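PDB 3N9T: PnpC from Pseudomonas putida, which catalyses, as a hydroxyquinol 1,2-dioxygenase of the intradiol family, the ferric-iron-dependent opening of the aromatic ring of hydroxyquinol between two adjacent hydroxylated carbons. Local coordinates for residues A[131-136]-A[266-271]; A[111-116]-A[171-176]; A[221-226]-A[285-290]. One frame throughout, in Å; residues are numbered along the deposited sequence.

Contact 1 of 3, residues A[131-136]-A[266-271]; sequences LVYGRV and DEDAGG
Tyr-133 reaches out of its strand and gives its phenol proton to Asp-268, OH to OD1 2.9 Å, a worked example of how one long side chain can tie a loop to a sheet. A first torsion of 74° sets CG between the backbone N and the carbonyl carbon and directs the ring at the loop. OD1 lies at the ring edge, near its plane, yet the hydroxyl arrives from above the carboxylate, 50° out of that plane; ring and carboxylate are turned 60° apart. CE2 packs against the peptide of Gly-270, 3.7 Å from its N. Leu-131 supplies the apolar part: its CD2 stands over one face of the Tyr-133 ring, toward the rim, and meets CB of Ala-269 at 4.0 Å. The loop is shaped by an Asx turn, in which OD1 of Asp-266 accepts from the backbone N of Asp-268 at 2.8 Å. Arg-262 binds the same phenol oxygen, the carbonyl of Asp-268 and, as a salt bridge, Asp-266. Strand 129-138 runs between strand 183-189, antiparallel to it, and strand 278-287, parallel to it, while 266-271 lies in the loop that joins strands 256-262 and 278-287, with Ala-269 touching Tyr-278.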
loop_
_atom_site.group_PDB
_atom_site.type_symbol
_atom_site.label_atom_id
_atom_site.label_comp_id
_atom_site.label_asym_id
_atom_site.label_seq_id
_atom_site.Cartn_x
_atom_site.Cartn_y
_atom_site.Cartn_z
ATOM N N LEU A 131 9.439 -41.762 1.837
ATOM C CA LEU A 131 9.854 -41.731 3.267
ATOM C C LEU A 131 10.662 -40.453 3.433
ATOM O O LEU A 131 11.679 -40.283 2.707
ATOM C CB LEU A 131 10.774 -42.908 3.561
ATOM C CG LEU A 131 11.380 -42.930 4.989
ATOM C CD1 LEU A 131 10.232 -42.963 6.070
ATOM C CD2 LEU A 131 12.335 -44.138 5.098
ATOM N N VAL A 132 10.227 -39.535 4.321
ATOM C CA VAL A 132 11.033 -38.340 4.633
ATOM C C VAL A 132 11.607 -38.608 6.016
ATOM O O VAL A 132 10.867 -38.849 6.961
ATOM C CB VAL A 132 10.192 -37.013 4.571
ATOM C CG1 VAL A 132 11.102 -35.792 5.053
ATOM C CG2 VAL A 132 9.656 -36.765 3.142
ATOM N N TYR A 133 12.914 -38.656 6.150
ATOM C CA TYR A 133 13.502 -39.024 7.429
ATOM C C TYR A 133 14.795 -38.236 7.675
ATOM O O TYR A 133 15.321 -37.560 6.768
ATOM C CB TYR A 133 13.755 -40.566 7.480
ATOM C CG TYR A 133 14.902 -41.056 6.654
ATOM C CD1 TYR A 133 14.916 -40.887 5.242
ATOM C CD2 TYR A 133 15.920 -41.822 7.232
ATOM C CE1 TYR A 133 16.010 -41.350 4.459
ATOM C CE2 TYR A 133 17.000 -42.312 6.458
ATOM C CZ TYR A 133 17.015 -42.094 5.080
ATOM O OH TYR A 133 18.074 -42.560 4.338
ATOM N N GLY A 134 15.318 -38.310 8.906
ATOM C CA GLY A 134 16.540 -37.544 9.202
ATOM C C GLY A 134 16.687 -37.369 10.710
ATOM O O GLY A 134 16.294 -38.240 11.480
ATOM N N ARG A 135 17.320 -36.282 11.107
ATOM C CA ARG A 135 17.602 -36.030 12.514
ATOM C C ARG A 135 17.319 -34.598 12.839
ATOM O O ARG A 135 17.213 -33.763 11.947
ATOM C CB ARG A 135 19.065 -36.380 12.823
ATOM C CG ARG A 135 19.483 -37.883 12.380
ATOM C CD ARG A 135 21.008 -38.137 12.529
ATOM N NE ARG A 135 21.261 -38.387 13.935
ATOM C CZ ARG A 135 22.431 -38.223 14.574
ATOM N NH1 ARG A 135 23.518 -37.747 13.935
ATOM N NH2 ARG A 135 22.477 -38.530 15.886
ATOM N N VAL A 136 17.107 -34.331 14.123
ATOM C CA VAL A 136 17.119 -32.968 14.616
ATOM C C VAL A 136 18.351 -32.851 15.526
ATOM O O VAL A 136 18.506 -33.625 16.451
ATOM C CB VAL A 136 15.846 -32.661 15.364
ATOM C CG1 VAL A 136 15.888 -31.163 15.902
ATOM C CG2 VAL A 136 14.603 -32.890 14.428
ATOM N N ASP A 266 15.582 -51.275 1.405
ATOM C CA ASP A 266 16.854 -50.547 1.546
ATOM C C ASP A 266 17.243 -50.584 3.034
ATOM O O ASP A 266 16.386 -50.379 3.880
ATOM C CB ASP A 266 16.661 -49.081 1.111
ATOM C CG ASP A 266 17.950 -48.338 0.946
ATOM O OD1 ASP A 266 18.899 -48.475 1.752
ATOM O OD2 ASP A 266 18.031 -47.539 -0.006
ATOM N N GLU A 267 18.521 -50.791 3.337
ATOM C CA GLU A 267 18.976 -50.837 4.736
ATOM C C GLU A 267 19.110 -49.469 5.349
ATOM O O GLU A 267 19.154 -49.361 6.567
ATOM C CB GLU A 267 20.331 -51.508 4.851
ATOM C CG GLU A 267 20.338 -52.930 4.276
ATOM C CD GLU A 267 20.976 -53.925 5.231
ATOM O OE1 GLU A 267 20.382 -54.142 6.317
ATOM O OE2 GLU A 267 22.046 -54.481 4.892
ATOM N N ASP A 268 19.213 -48.431 4.511
ATOM C CA ASP A 268 19.313 -47.053 4.988
ATOM C C ASP A 268 17.880 -46.456 4.865
ATOM O O ASP A 268 17.553 -45.712 3.909
ATOM C CB ASP A 268 20.355 -46.315 4.154
ATOM C CG ASP A 268 20.352 -44.832 4.389
ATOM O OD1 ASP A 268 19.955 -44.368 5.486
ATOM O OD2 ASP A 268 20.714 -44.123 3.432
ATOM N N ALA A 269 17.032 -46.878 5.793
ATOM C CA ALA A 269 15.659 -46.392 5.895
ATOM C C ALA A 269 15.287 -46.088 7.347
ATOM O O ALA A 269 14.141 -46.256 7.724
ATOM C CB ALA A 269 14.660 -47.372 5.301
ATOM N N GLY A 270 16.240 -45.587 8.110
ATOM C CA GLY A 270 16.044 -45.195 9.508
ATOM C C GLY A 270 15.468 -46.348 10.337
ATOM O O GLY A 270 14.709 -46.101 11.314
ATOM N N GLY A 271 15.805 -47.598 9.968
ATOM C CA GLY A 271 15.295 -48.776 10.709
ATOM C C GLY A 271 13.946 -49.277 10.216
ATOM O O GLY A 271 13.396 -50.292 10.703
#

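Contact 2 of 3, residues A[111-116]-A[171-176]; sequences EGMPDR and NLRGRY
The carbonyl O of Arg-173 is gripped by two nitrogens of one guanidinium: Arg-116 NE at 2.8 Å and NH2 at 3.1 Å. The fork reinforces a single parallel beta bridge, Asp-115 with Arg-175, by which loop 111-116 meets strand 173-177 of the dioxygenase beta domain. The oxygen sits in the guanidinium plane, and CB of Pro-114 covers one face of that group. Arg-116 is extended from CG to NE, carrying the guanidinium back past Gly-174 to Arg-173, three residues before its register partner Tyr-176. Its CB passes over a face of the Tyr-176 ring, a CH-pi contact 3.8 Å from the centroid, while Tyr-176 OH bonds to Glu-120 O. The bridge is made by Arg-175 N to Pro-114 O at 2.9 Å and Arg-116 N to Arg-175 O at 2.7 Å. Met-113 bends at its second and third torsions, laying SD against CD of Arg-173, 3.6 Å away. Arg-173 holds the carbonyls of Ser-161 and Phe-108 and touches the iron ligand Tyr-160, so this packing borders the metal site. Asp-115 and Arg-175 point the same way, but their salt bridges go to Arg-177 and Asp-150; between them one water donates to Asp-115 OD1 and accepts from Arg-175 NH1.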
loop_
_atom_site.group_PDB
_atom_site.type_symbol
_atom_site.label_atom_id
_atom_site.label_comp_id
_atom_site.label_asym_id
_atom_site.label_seq_id
_atom_site.Cartn_x
_atom_site.Cartn_y
_atom_site.Cartn_z
ATOM N N GLU A 111 -3.748 -26.157 13.800
ATOM C CA GLU A 111 -3.753 -26.776 15.145
ATOM C C GLU A 111 -4.484 -28.107 15.352
ATOM O O GLU A 111 -5.507 -28.443 14.693
ATOM C CB GLU A 111 -4.348 -25.801 16.184
ATOM C CG GLU A 111 -3.647 -24.494 16.234
ATOM C CD GLU A 111 -2.554 -24.490 17.265
ATOM O OE1 GLU A 111 -1.891 -25.541 17.446
ATOM O OE2 GLU A 111 -2.383 -23.423 17.904
ATOM N N GLY A 112 -3.965 -28.833 16.342
ATOM C CA GLY A 112 -4.595 -30.049 16.837
ATOM C C GLY A 112 -4.560 -31.238 15.907
ATOM O O GLY A 112 -5.495 -32.053 15.922
ATOM N N MET A 113 -3.487 -31.371 15.118
ATOM C CA MET A 113 -3.357 -32.541 14.243
ATOM C C MET A 113 -2.821 -33.750 15.034
ATOM O O MET A 113 -2.231 -33.558 16.098
ATOM C CB MET A 113 -2.523 -32.213 12.988
ATOM C CG MET A 113 -3.253 -31.132 12.115
ATOM S SD MET A 113 -4.759 -31.827 11.420
ATOM C CE MET A 113 -5.985 -30.625 11.849
ATOM N N PRO A 114 -3.005 -34.962 14.508
ATOM C CA PRO A 114 -2.609 -36.187 15.259
ATOM C C PRO A 114 -1.113 -36.274 15.590
ATOM O O PRO A 114 -0.241 -35.909 14.737
ATOM C CB PRO A 114 -2.989 -37.323 14.296
ATOM C CG PRO A 114 -4.057 -36.712 13.349
ATOM C CD PRO A 114 -3.540 -35.277 13.166
ATOM N N ASP A 115 -0.814 -36.706 16.822
ATOM C CA ASP A 115 0.582 -37.038 17.210
ATOM C C ASP A 115 0.904 -38.383 16.515
ATOM O O ASP A 115 0.217 -39.356 16.757
ATOM C CB ASP A 115 0.730 -37.149 18.728
ATOM C CG ASP A 115 0.441 -35.865 19.406
ATOM O OD1 ASP A 115 1.323 -35.035 19.408
ATOM O OD2 ASP A 115 -0.678 -35.706 19.937
ATOM N N ARG A 116 1.872 -38.425 15.609
ATOM C CA ARG A 116 2.096 -39.658 14.857
ATOM C C ARG A 116 3.355 -40.350 15.294
ATOM O O ARG A 116 4.333 -39.668 15.677
ATOM C CB ARG A 116 2.161 -39.356 13.331
ATOM C CG ARG A 116 0.955 -38.573 12.810
ATOM C CD ARG A 116 0.849 -38.728 11.241
ATOM N NE ARG A 116 -0.353 -38.016 10.742
ATOM C CZ ARG A 116 -1.556 -38.591 10.625
ATOM N NH1 ARG A 116 -1.742 -39.850 11.038
ATOM N NH2 ARG A 116 -2.586 -37.910 10.121
ATOM N N ASN A 171 -5.250 -35.492 7.003
ATOM C CA ASN A 171 -4.539 -35.950 5.846
ATOM C C ASN A 171 -3.301 -35.080 5.617
ATOM O O ASN A 171 -3.389 -33.869 5.624
ATOM C CB ASN A 171 -5.411 -35.814 4.626
ATOM C CG ASN A 171 -4.793 -36.437 3.416
ATOM O OD1 ASN A 171 -4.260 -37.545 3.463
ATOM N ND2 ASN A 171 -4.928 -35.747 2.289
ATOM N N LEU A 172 -2.180 -35.737 5.393
ATOM C CA LEU A 172 -0.906 -35.056 5.054
ATOM C C LEU A 172 -0.605 -33.981 6.051
ATOM O O LEU A 172 0.047 -32.980 5.721
ATOM C CB LEU A 172 -0.972 -34.520 3.605
ATOM C CG LEU A 172 -0.989 -35.662 2.540
ATOM C CD1 LEU A 172 -1.301 -35.100 1.169
ATOM C CD2 LEU A 172 0.290 -36.527 2.478
ATOM N N ARG A 173 -1.053 -34.197 7.300
ATOM C CA ARG A 173 -0.571 -33.406 8.451
ATOM C C ARG A 173 -0.229 -34.348 9.588
ATOM O O ARG A 173 -0.809 -35.458 9.711
ATOM C CB ARG A 173 -1.590 -32.359 8.924
ATOM C CG ARG A 173 -2.201 -31.500 7.841
ATOM C CD ARG A 173 -3.350 -30.631 8.374
ATOM N NE ARG A 173 -3.756 -29.711 7.301
ATOM C CZ ARG A 173 -3.211 -28.519 7.097
ATOM N NH1 ARG A 173 -2.217 -28.088 7.890
ATOM N NH2 ARG A 173 -3.633 -27.766 6.071
ATOM N N GLY A 174 0.761 -33.964 10.384
ATOM C CA GLY A 174 1.055 -34.748 11.594
ATOM C C GLY A 174 2.038 -34.071 12.515
ATOM O O GLY A 174 2.839 -33.245 12.067
ATOM N N ARG A 175 2.065 -34.529 13.769
ATOM C CA ARG A 175 3.066 -34.078 14.724
ATOM C C ARG A 175 3.916 -35.287 15.046
ATOM O O ARG A 175 3.459 -36.206 15.725
ATOM C CB ARG A 175 2.376 -33.599 16.013
ATOM C CG ARG A 175 3.359 -33.469 17.132
ATOM C CD ARG A 175 2.785 -32.584 18.237
ATOM N NE ARG A 175 2.932 -31.152 17.945
ATOM C CZ ARG A 175 2.913 -30.237 18.897
ATOM N NH1 ARG A 175 2.756 -30.648 20.149
ATOM N NH2 ARG A 175 3.083 -28.948 18.621
ATOM N N TYR A 176 5.139 -35.287 14.558
ATOM C CA TYR A 176 6.118 -36.368 14.776
ATOM C C TYR A 176 7.180 -35.968 15.822
ATOM O O TYR A 176 7.248 -34.771 16.236
ATOM C CB TYR A 176 6.818 -36.626 13.427
ATOM C CG TYR A 176 5.925 -37.268 12.372
ATOM C CD1 TYR A 176 5.021 -36.502 11.617
ATOM C CD2 TYR A 176 5.990 -38.634 12.137
ATOM C CE1 TYR A 176 4.194 -37.078 10.636
ATOM C CE2 TYR A 176 5.172 -39.245 11.155
ATOM C CZ TYR A 176 4.314 -38.465 10.419
ATOM O OH TYR A 176 3.595 -39.034 9.447
HETATM O O HOH W 1 1.484 -33.128 21.367
HETATM O O HOH W 2 4.391 -37.461 17.713
#

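Contact 3 of 3, residues A[221-226]-A[285-290]; sequences FMIQAP and FVMEAE
CD1 of Ile-223 sits over the middle of the Phe-285 ring, 3.5 Å from the centroid and 14° off the normal, a clear CH-pi contact between strands that face each other without pairing. At the far end of the same ring, CZ of Phe-285 presses over the centre of the Phe-221 ring, reaching CD2 at 3.6 Å; the two planes are inclined at 49°, so the pair is oblique. Ile-223 uses its other branch as well: CG2 meets SD of Met-287 at 3.8 Å. A bend at the third torsion of Met-287 turns CE toward the Ile-223 carbonyl, 3.5 Å from its O, and SD also lies near CB of Ala-225. A second shell packs round them. Leu-231 and Leu-235 of strand 231-237 both touch Phe-285, Leu-149 of strand 148-152 backs Phe-221 and Ile-223, and the Tyr-283 ring meets that of Phe-285. Segments 221-224 and 285-287 run 44° apart, their axes 9.3 Å from each other. Such face-to-face packing of strands is characteristic of the beta-sandwich core of intradiol dioxygenases, and strand 214-224 also bears the iron ligands His-218 and His-220.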
loop_
_atom_site.group_PDB
_atom_site.type_symbol
_atom_site.label_atom_id
_atom_site.label_comp_id
_atom_site.label_asym_id
_atom_site.label_seq_id
_atom_site.Cartn_x
_atom_site.Cartn_y
_atom_site.Cartn_z
ATOM N N PHE A 221 7.653 -27.531 7.718
ATOM C CA PHE A 221 8.024 -27.991 9.089
ATOM C C PHE A 221 7.952 -26.843 10.116
ATOM O O PHE A 221 8.475 -25.719 9.846
ATOM C CB PHE A 221 9.462 -28.479 9.138
ATOM C CG PHE A 221 9.683 -29.813 8.494
ATOM C CD1 PHE A 221 9.732 -29.911 7.085
ATOM C CD2 PHE A 221 9.810 -30.976 9.276
ATOM C CE1 PHE A 221 9.931 -31.142 6.475
ATOM C CE2 PHE A 221 10.046 -32.239 8.655
ATOM C CZ PHE A 221 10.065 -32.316 7.250
ATOM N N MET A 222 7.372 -27.142 11.294
ATOM C CA MET A 222 7.593 -26.342 12.481
ATOM C C MET A 222 8.148 -27.267 13.554
ATOM O O MET A 222 7.494 -28.231 13.935
ATOM C CB MET A 222 6.271 -25.712 12.964
ATOM C CG MET A 222 6.469 -24.866 14.333
ATOM S SD MET A 222 4.925 -24.129 14.763
ATOM C CE MET A 222 5.233 -22.460 14.544
ATOM N N ILE A 223 9.350 -26.987 14.031
ATOM C CA ILE A 223 10.041 -27.868 14.966
ATOM C C ILE A 223 10.258 -27.114 16.273
ATOM O O ILE A 223 10.715 -25.973 16.251
ATOM C CB ILE A 223 11.406 -28.291 14.376
ATOM C CG1 ILE A 223 11.168 -28.852 12.961
ATOM C CG2 ILE A 223 12.134 -29.341 15.259
ATOM C CD1 ILE A 223 12.330 -29.398 12.291
ATOM N N GLN A 224 9.900 -27.743 17.394
ATOM C CA GLN A 224 10.029 -27.137 18.708
ATOM C C GLN A 224 10.677 -28.148 19.643
ATOM O O GLN A 224 10.412 -29.342 19.533
ATOM C CB GLN A 224 8.645 -26.729 19.257
ATOM C CG GLN A 224 8.071 -25.519 18.579
ATOM C CD GLN A 224 6.670 -25.271 19.017
ATOM O OE1 GLN A 224 5.734 -25.889 18.533
ATOM N NE2 GLN A 224 6.522 -24.401 19.959
ATOM N N ALA A 225 11.528 -27.653 20.543
ATOM C CA ALA A 225 12.056 -28.454 21.635
ATOM C C ALA A 225 12.492 -27.557 22.809
ATOM O O ALA A 225 12.986 -26.458 22.597
ATOM C CB ALA A 225 13.263 -29.304 21.171
ATOM N N PRO A 226 12.350 -28.070 24.046
ATOM C CA PRO A 226 12.711 -27.303 25.272
ATOM C C PRO A 226 14.174 -26.903 25.189
ATOM O O PRO A 226 15.033 -27.733 24.898
ATOM C CB PRO A 226 12.472 -28.321 26.413
ATOM C CG PRO A 226 11.390 -29.281 25.820
ATOM C CD PRO A 226 11.846 -29.425 24.347
ATOM N N PHE A 285 17.972 -31.384 10.440
ATOM C CA PHE A 285 17.660 -30.057 10.934
ATOM C C PHE A 285 18.612 -29.689 12.081
ATOM O O PHE A 285 18.970 -30.535 12.908
ATOM C CB PHE A 285 16.250 -30.014 11.487
ATOM C CG PHE A 285 15.203 -30.184 10.435
ATOM C CD1 PHE A 285 14.816 -29.072 9.634
ATOM C CD2 PHE A 285 14.575 -31.431 10.265
ATOM C CE1 PHE A 285 13.831 -29.207 8.603
ATOM C CE2 PHE A 285 13.574 -31.596 9.210
ATOM C CZ PHE A 285 13.246 -30.444 8.368
ATOM N N VAL A 286 18.984 -28.424 12.115
ATOM C CA VAL A 286 19.878 -27.887 13.123
ATOM C C VAL A 286 19.124 -26.717 13.810
ATOM O O VAL A 286 18.715 -25.771 13.147
ATOM C CB VAL A 286 21.257 -27.454 12.492
ATOM C CG1 VAL A 286 22.189 -26.840 13.558
ATOM C CG2 VAL A 286 21.943 -28.667 11.754
ATOM N N MET A 287 18.919 -26.852 15.119
ATOM C CA MET A 287 18.172 -25.943 15.950
ATOM C C MET A 287 19.103 -25.083 16.788
ATOM O O MET A 287 20.223 -25.508 17.177
ATOM C CB MET A 287 17.223 -26.717 16.864
ATOM C CG MET A 287 16.018 -27.441 16.093
ATOM S SD MET A 287 14.928 -27.969 17.419
ATOM C CE MET A 287 13.953 -26.441 17.506
ATOM N N GLU A 288 18.635 -23.879 17.091
ATOM C CA GLU A 288 19.432 -22.927 17.880
ATOM C C GLU A 288 19.011 -22.981 19.343
ATOM O O GLU A 288 17.805 -22.987 19.656
ATOM C CB GLU A 288 19.230 -21.496 17.365
ATOM C CG GLU A 288 19.819 -21.246 16.030
ATOM C CD GLU A 288 20.563 -19.913 15.957
ATOM O OE1 GLU A 288 19.852 -18.889 15.880
ATOM O OE2 GLU A 288 21.835 -19.894 15.936
ATOM N N ALA A 289 19.999 -23.012 20.221
ATOM C CA ALA A 289 19.748 -22.930 21.655
ATOM C C ALA A 289 18.982 -21.651 22.055
ATOM O O ALA A 289 18.952 -20.669 21.318
ATOM C CB ALA A 289 21.066 -23.052 22.430
ATOM N N GLU A 290 18.284 -21.679 23.183
ATOM C CA GLU A 290 17.659 -20.434 23.674
ATOM C C GLU A 290 18.237 -20.021 25.037
ATOM O O GLU A 290 18.996 -20.784 25.657
ATOM C CB GLU A 290 16.126 -20.551 23.729
ATOM C CG GLU A 290 15.445 -19.219 23.456
ATOM C CD GLU A 290 13.981 -19.374 23.139
ATOM O OE1 GLU A 290 13.338 -20.240 23.796
ATOM O OE2 GLU A 290 13.478 -18.640 22.233
#

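How the contacts relate
From the N terminus, the chain first lays down 111-116, then 131-136, and returns at 171-176 to close contact 2 across 54 residues. Segment 131-136 waits until 266-271 closes contact 1, so these two loops cross. Contact 3 opens at 221-226, after contact 2 is complete, and closes at the C terminus with 285-290; it therefore follows contact 2 in series and crosses contact 1. Contacts 1 and 3 meet directly where neighbouring strands 129-138 and 278-287 run together: Arg-135 O and Phe-285 N lie 2.9 Å apart, and Val-136 packs on Met-287. Together the three tie an outer loop, the loop ahead of strand 129-138 and the sheet core into one beta domain.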